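Local coordinates for NADPH-dependent aldehyde reductase YqhD (PDB 4QGS), which reduces a broad range of short-chain aldehydes to primary alcohols with NADPH, using one catalytic zinc ion per subunit of a homodimer, at residues V204-V208 and L232-I236; V208-Q213 and P272-H278. All coordinates share one frame; numbering follows the deposited sequence.

Overall arrangement
Both interactions use helix 196-211 and share Val208, and their centres lie about 12 Å apart within the helical region of this iron-containing alcohol dehydrogenase. Interaction 1 packs one flank of the helix on helix 222-244; interaction 2 fastens its C-terminal end to the turn leading into helix 276-288. Between them they supply three of the four protein ligands of the zinc ion: Asp205 comes from 204-208, His209 and His278 from interaction 2, and His292 completes the set. The two contacts meet at the metal, where Asp205 OD1 lies 3.5 Å from His278 NE2, and in the hydrophobic layer, where Leu232 CG lies 3.7 Å from Thr210 CG2.

Interaction 1 of 2, residues V204-V208 and L232-I236; sequences VDAFV and LLTLI. With ZN (zinc ion), chain B.
Phe207 reaches from helix 196-211 to helix 222-244 and lays one face of its ring against Leu232, in a nearly antiparallel helix pair whose axes here come within 10.1 Å at a signed crossing angle of -160°. Followed outward, its CB first meets Leu235 CD1 at 4.1 Å. With CG anti to the backbone N (chi1 -170°), the ring leaves its own helix and enters the neighbour's side-chain layer. Leu232 CD2 sits almost centrally over the face, 3.6 Å from the ring centroid and 10° off the normal, a CH-pi contact in which one methyl touches every ring carbon. Farther out, CE1 has Ile236 CD1 at its edge, in the ring plane, 3.8 Å away. A flat aromatic suits this place because it offers a face to one branched chain and an edge to another. Ala206 suits its own: its small CB lets Leu235 CD1 approach to 3.8 Å, and that same methyl rests 3.6 Å from Phe207 N. Tyr318 and Phe344 add to the surroundings of the ring. With an alanine at Phe207 the ring is gone, and Leu232 CD2 would probably lose the face it rests on, leaving a gap between the helices. Asp205, next to these residues in sequence, faces the metal and binds the zinc ion through OD1 at 2.1 Å. No hydrogen bond joins the segments, and the side-chain packing is apolar: dispersion and CH-pi contacts join the helix that carries Asp205 and His209 to helix 222-244.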
loop_
_atom_site.group_PDB
_atom_site.type_symbol
_atom_site.label_atom_id
_atom_site.label_comp_id
_atom_site.label_asym_id
_atom_site.label_seq_id
_atom_site.Cartn_x
_atom_site.Cartn_y
_atom_site.Cartn_z
ATOM N N VAL A 204 0.908 -10.584 0.168
ATOM C CA VAL A 204 -0.495 -10.622 0.566
ATOM C C VAL A 204 -1.178 -9.270 0.361
ATOM O O VAL A 204 -2.292 -9.196 -0.172
ATOM C CB VAL A 204 -0.636 -11.055 2.036
ATOM C CG1 VAL A 204 -2.088 -10.877 2.498
ATOM C CG2 VAL A 204 -0.220 -12.506 2.184
ATOM N N ASP A 205 -0.505 -8.191 0.746
ATOM C CA ASP A 205 -1.105 -6.862 0.646
ATOM C C ASP A 205 -1.347 -6.505 -0.824
ATOM O O ASP A 205 -2.435 -6.024 -1.187
ATOM C CB ASP A 205 -0.212 -5.826 1.319
ATOM C CG ASP A 205 -0.859 -4.436 1.392
ATOM O OD1 ASP A 205 -2.085 -4.299 1.666
ATOM O OD2 ASP A 205 -0.108 -3.462 1.172
ATOM N N ALA A 206 -0.361 -6.777 -1.678
ATOM C CA ALA A 206 -0.564 -6.553 -3.123
ATOM C C ALA A 206 -1.741 -7.375 -3.671
ATOM O O ALA A 206 -2.561 -6.876 -4.456
ATOM C CB ALA A 206 0.714 -6.874 -3.895
ATOM N N PHE A 207 -1.828 -8.630 -3.248
ATOM C CA PHE A 207 -2.874 -9.538 -3.700
ATOM C C PHE A 207 -4.234 -8.973 -3.308
ATOM O O PHE A 207 -5.169 -8.907 -4.121
ATOM C CB PHE A 207 -2.652 -10.933 -3.091
ATOM C CG PHE A 207 -3.527 -12.023 -3.677
ATOM C CD1 PHE A 207 -3.022 -12.902 -4.626
ATOM C CD2 PHE A 207 -4.847 -12.181 -3.257
ATOM C CE1 PHE A 207 -3.807 -13.927 -5.145
ATOM C CE2 PHE A 207 -5.643 -13.204 -3.785
ATOM C CZ PHE A 207 -5.125 -14.071 -4.726
ATOM N N VAL A 208 -4.333 -8.527 -2.059
ATOM C CA VAL A 208 -5.608 -8.033 -1.557
ATOM C C VAL A 208 -5.956 -6.680 -2.164
ATOM O O VAL A 208 -7.113 -6.465 -2.523
ATOM C CB VAL A 208 -5.600 -7.958 -0.019
ATOM C CG1 VAL A 208 -6.902 -7.325 0.478
ATOM C CG2 VAL A 208 -5.430 -9.362 0.547
ATOM N N LEU A 232 -2.635 -11.086 -10.229
ATOM C CA LEU A 232 -2.906 -12.165 -9.264
ATOM C C LEU A 232 -2.154 -13.436 -9.662
ATOM O O LEU A 232 -1.482 -14.066 -8.838
ATOM C CB LEU A 232 -4.417 -12.422 -9.169
ATOM C CG LEU A 232 -5.212 -11.233 -8.636
ATOM C CD1 LEU A 232 -6.702 -11.459 -8.803
ATOM C CD2 LEU A 232 -4.889 -11.010 -7.141
ATOM N N LEU A 233 -2.226 -13.789 -10.943
ATOM C CA LEU A 233 -1.523 -14.951 -11.459
ATOM C C LEU A 233 -0.009 -14.855 -11.237
ATOM O O LEU A 233 0.648 -15.838 -10.882
ATOM C CB LEU A 233 -1.840 -15.115 -12.959
ATOM C CG LEU A 233 -3.232 -15.716 -13.183
ATOM C CD1 LEU A 233 -3.730 -15.378 -14.588
ATOM C CD2 LEU A 233 -3.219 -17.214 -12.965
ATOM N N THR A 234 0.541 -13.662 -11.446
ATOM C CA THR A 234 1.970 -13.417 -11.256
ATOM C C THR A 234 2.370 -13.555 -9.781
ATOM O O THR A 234 3.394 -14.140 -9.459
ATOM C CB THR A 234 2.354 -12.021 -11.771
ATOM O OG1 THR A 234 2.046 -11.947 -13.178
ATOM C CG2 THR A 234 3.849 -11.778 -11.588
ATOM N N LEU A 235 1.558 -13.003 -8.894
ATOM C CA LEU A 235 1.846 -13.094 -7.459
ATOM C C LEU A 235 1.755 -14.538 -6.977
ATOM O O LEU A 235 2.546 -14.969 -6.123
ATOM C CB LEU A 235 0.892 -12.192 -6.666
ATOM C CG LEU A 235 1.083 -10.679 -6.824
ATOM C CD1 LEU A 235 -0.039 -9.897 -6.136
ATOM C CD2 LEU A 235 2.455 -10.230 -6.304
ATOM N N ILE A 236 0.799 -15.297 -7.501
ATOM C CA ILE A 236 0.658 -16.700 -7.083
ATOM C C ILE A 236 1.835 -17.533 -7.575
ATOM O O ILE A 236 2.353 -18.399 -6.851
ATOM C CB ILE A 236 -0.672 -17.298 -7.581
ATOM C CG1 ILE A 236 -1.826 -16.684 -6.794
ATOM C CG2 ILE A 236 -0.675 -18.811 -7.437
ATOM C CD1 ILE A 236 -3.181 -16.814 -7.472
HETATM ZN ZN ZN B . -3.097 -2.472 2.102
HETATM O O HOH W 1 -3.408 -0.447 2.545
HETATM O O HOH W 2 -1.163 -1.539 1.965
#

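Interaction 2 of 2, residues V208-Q213 and P272-H278. With ZN (zinc ion), chain B.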
loop_
_atom_site.group_PDB
_atom_site.type_symbol
_atom_site.label_atom_id
_atom_site.label_comp_id
_atom_site.label_asym_id
_atom_site.label_seq_id
_atom_site.Cartn_x
_atom_site.Cartn_y
_atom_site.Cartn_z
ATOM N N VAL A 208 -4.333 -8.527 -2.059
ATOM C CA VAL A 208 -5.608 -8.033 -1.557
ATOM C C VAL A 208 -5.956 -6.680 -2.164
ATOM O O VAL A 208 -7.113 -6.465 -2.523
ATOM C CB VAL A 208 -5.600 -7.958 -0.019
ATOM C CG1 VAL A 208 -6.902 -7.325 0.478
ATOM C CG2 VAL A 208 -5.430 -9.362 0.547
ATOM N N HIS A 209 -4.980 -5.781 -2.331
ATOM C CA HIS A 209 -5.282 -4.517 -3.020
ATOM C C HIS A 209 -5.882 -4.792 -4.397
ATOM O O HIS A 209 -6.798 -4.082 -4.829
ATOM C CB HIS A 209 -4.042 -3.626 -3.149
ATOM C CG HIS A 209 -3.756 -2.818 -1.921
ATOM N ND1 HIS A 209 -3.848 -1.443 -1.893
ATOM C CD2 HIS A 209 -3.407 -3.198 -0.666
ATOM C CE1 HIS A 209 -3.549 -1.009 -0.680
ATOM N NE2 HIS A 209 -3.278 -2.052 0.083
ATOM N N THR A 210 -5.384 -5.829 -5.065
ATOM C CA THR A 210 -5.896 -6.194 -6.384
ATOM C C THR A 210 -7.340 -6.691 -6.285
ATOM O O THR A 210 -8.208 -6.211 -7.016
ATOM C CB THR A 210 -5.024 -7.254 -7.047
ATOM O OG1 THR A 210 -3.676 -6.765 -7.115
ATOM C CG2 THR A 210 -5.541 -7.560 -8.490
ATOM N N VAL A 211 -7.626 -7.631 -5.383
ATOM C CA VAL A 211 -9.001 -8.167 -5.352
ATOM C C VAL A 211 -10.010 -7.186 -4.753
ATOM O O VAL A 211 -11.217 -7.344 -4.957
ATOM C CB VAL A 211 -9.092 -9.512 -4.580
ATOM C CG1 VAL A 211 -8.219 -10.579 -5.240
ATOM C CG2 VAL A 211 -8.719 -9.321 -3.108
ATOM N N GLU A 212 -9.540 -6.166 -4.035
ATOM C CA GLU A 212 -10.427 -5.107 -3.541
ATOM C C GLU A 212 -11.046 -4.347 -4.708
ATOM O O GLU A 212 -12.074 -3.691 -4.550
ATOM C CB GLU A 212 -9.681 -4.115 -2.654
ATOM C CG GLU A 212 -9.197 -4.686 -1.314
ATOM C CD GLU A 212 -10.248 -4.656 -0.204
ATOM O OE1 GLU A 212 -11.460 -4.844 -0.477
ATOM O OE2 GLU A 212 -9.849 -4.432 0.959
ATOM N N GLN A 213 -10.386 -4.441 -5.858
ATOM C CA GLN A 213 -10.783 -3.707 -7.059
ATOM C C GLN A 213 -11.229 -4.622 -8.194
ATOM O O GLN A 213 -11.464 -4.165 -9.326
ATOM C CB GLN A 213 -9.622 -2.830 -7.527
ATOM C CG GLN A 213 -9.119 -1.848 -6.461
ATOM C CD GLN A 213 -7.845 -1.133 -6.883
ATOM O OE1 GLN A 213 -7.895 -0.114 -7.572
ATOM N NE2 GLN A 213 -6.694 -1.646 -6.448
ATOM N N PRO A 272 -16.004 -1.019 -9.937
ATOM C CA PRO A 272 -16.436 -0.924 -8.536
ATOM C C PRO A 272 -15.291 -1.268 -7.614
ATOM O O PRO A 272 -14.435 -2.080 -7.975
ATOM C CB PRO A 272 -17.555 -1.969 -8.427
ATOM C CG PRO A 272 -17.991 -2.220 -9.834
ATOM C CD PRO A 272 -16.768 -2.038 -10.675
ATOM N N GLN A 273 -15.243 -0.633 -6.453
ATOM C CA GLN A 273 -14.187 -0.970 -5.502
ATOM C C GLN A 273 -14.790 -1.248 -4.151
ATOM O O GLN A 273 -15.767 -0.623 -3.758
ATOM C CB GLN A 273 -13.159 0.148 -5.423
ATOM C CG GLN A 273 -12.440 0.370 -6.769
ATOM C CD GLN A 273 -11.308 1.353 -6.689
ATOM O OE1 GLN A 273 -10.786 1.635 -5.612
ATOM N NE2 GLN A 273 -10.916 1.892 -7.842
ATOM N N ASP A 274 -14.178 -2.185 -3.436
ATOM C CA ASP A 274 -14.728 -2.700 -2.193
ATOM C C ASP A 274 -14.084 -1.967 -1.012
ATOM O O ASP A 274 -14.618 -0.971 -0.527
ATOM C CB ASP A 274 -14.493 -4.215 -2.143
ATOM C CG ASP A 274 -15.101 -4.882 -0.909
ATOM O OD1 ASP A 274 -15.514 -4.173 0.019
ATOM O OD2 ASP A 274 -15.139 -6.130 -0.888
ATOM N N TRP A 275 -12.929 -2.483 -0.584
ATOM C CA TRP A 275 -12.087 -1.964 0.505
ATOM C C TRP A 275 -12.621 -2.293 1.887
ATOM O O TRP A 275 -12.035 -1.869 2.873
ATOM C CB TRP A 275 -11.855 -0.454 0.379
ATOM C CG TRP A 275 -11.135 -0.150 -0.905
ATOM C CD1 TRP A 275 -11.655 0.465 -2.008
ATOM C CD2 TRP A 275 -9.797 -0.523 -1.241
ATOM N NE1 TRP A 275 -10.705 0.523 -3.007
ATOM C CE2 TRP A 275 -9.556 -0.078 -2.558
ATOM C CE3 TRP A 275 -8.765 -1.176 -0.551
ATOM C CZ2 TRP A 275 -8.338 -0.267 -3.199
ATOM C CZ3 TRP A 275 -7.559 -1.367 -1.187
ATOM C CH2 TRP A 275 -7.352 -0.906 -2.498
ATOM N N ALA A 276 -13.707 -3.058 1.956
ATOM C CA ALA A 276 -14.244 -3.441 3.268
ATOM C C ALA A 276 -13.269 -4.343 4.020
ATOM O O ALA A 276 -13.175 -4.272 5.251
ATOM C CB ALA A 276 -15.591 -4.127 3.121
ATOM N N THR A 277 -12.554 -5.195 3.289
ATOM C CA THR A 277 -11.538 -6.055 3.924
ATOM C C THR A 277 -10.463 -5.195 4.592
ATOM O O THR A 277 -10.082 -5.446 5.746
ATOM C CB THR A 277 -10.899 -7.024 2.909
ATOM O OG1 THR A 277 -11.880 -7.990 2.496
ATOM C CG2 THR A 277 -9.683 -7.768 3.524
ATOM N N HIS A 278 -10.000 -4.162 3.889
ATOM C CA HIS A 278 -9.077 -3.195 4.479
ATOM C C HIS A 278 -9.665 -2.476 5.703
ATOM O O HIS A 278 -8.984 -2.351 6.718
ATOM C CB HIS A 278 -8.612 -2.164 3.427
ATOM C CG HIS A 278 -7.317 -2.532 2.763
ATOM N ND1 HIS A 278 -7.218 -3.539 1.825
ATOM C CD2 HIS A 278 -6.053 -2.063 2.935
ATOM C CE1 HIS A 278 -5.957 -3.666 1.443
ATOM N NE2 HIS A 278 -5.230 -2.775 2.099
HETATM ZN ZN ZN B . -3.097 -2.472 2.102
HETATM O O HOH W 3 -12.927 -6.828 0.106
HETATM O O HOH W 4 -14.143 -4.120 -10.074
HETATM O O HOH W 1 -3.408 -0.447 2.545
HETATM O O HOH W 2 -1.163 -1.539 1.965
#
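Glu212 ties the end of helix 196-211 to the turn that opens helix 276-288, through a His-carboxylate hydrogen bond behind the zinc site of this enzyme, a member of the iron-containing alcohol dehydrogenase family. Its OE2 accepts two bonds from His278: from the backbone N, nearly in line with the C-O bond, and from ND1 at 2.9 Å, on the anti lone pair and close to the imidazole plane. ND1 is thus the donor, and NE2 is left to bind the zinc ion at 2.1 Å; metal and carboxylate together probably fix the ring's rotation, Glu212 acting as a second-shell partner. OE1 takes the N-H of Trp275, the N-cap residue, from well above the carboxylate plane at a bent 133°. A glutamate suits this place because its two oxygens serve both backbone N-H groups and the imidazole. The bend at chi2 (-85°) folds it toward this helix start, while its CB lies over the six-membered ring of Trp275, 3.7 Å from the centroid. A water bonds to Glu212 OE1 and Thr277 OG1.

Asp274 N donates to Glu212 O at 2.8 Å, and Asp274 OD1 accepts from Ala276 N, making an Asx turn; its OD2 forms a salt bridge with Lys311. Trp275 and Gln213 each find a partner in their own segment: indole NE1 gives an in-plane bond to Gln273 OE1 at 2.8 Å, and Gln213 NE2 gives a straight one to His209 O. Another water lies within hydrogen-bonding distance of both Gln213 O and Pro272 O.

His209 also binds the zinc ion through NE2, and its face receives the edges of Trp275 and His278 in offset edge-to-face pairs, forming an aromatic cluster. The two histidine planes stand 85° apart, and His209 NE2 and His278 NE2 come within 2.9 Å because both hold the same metal.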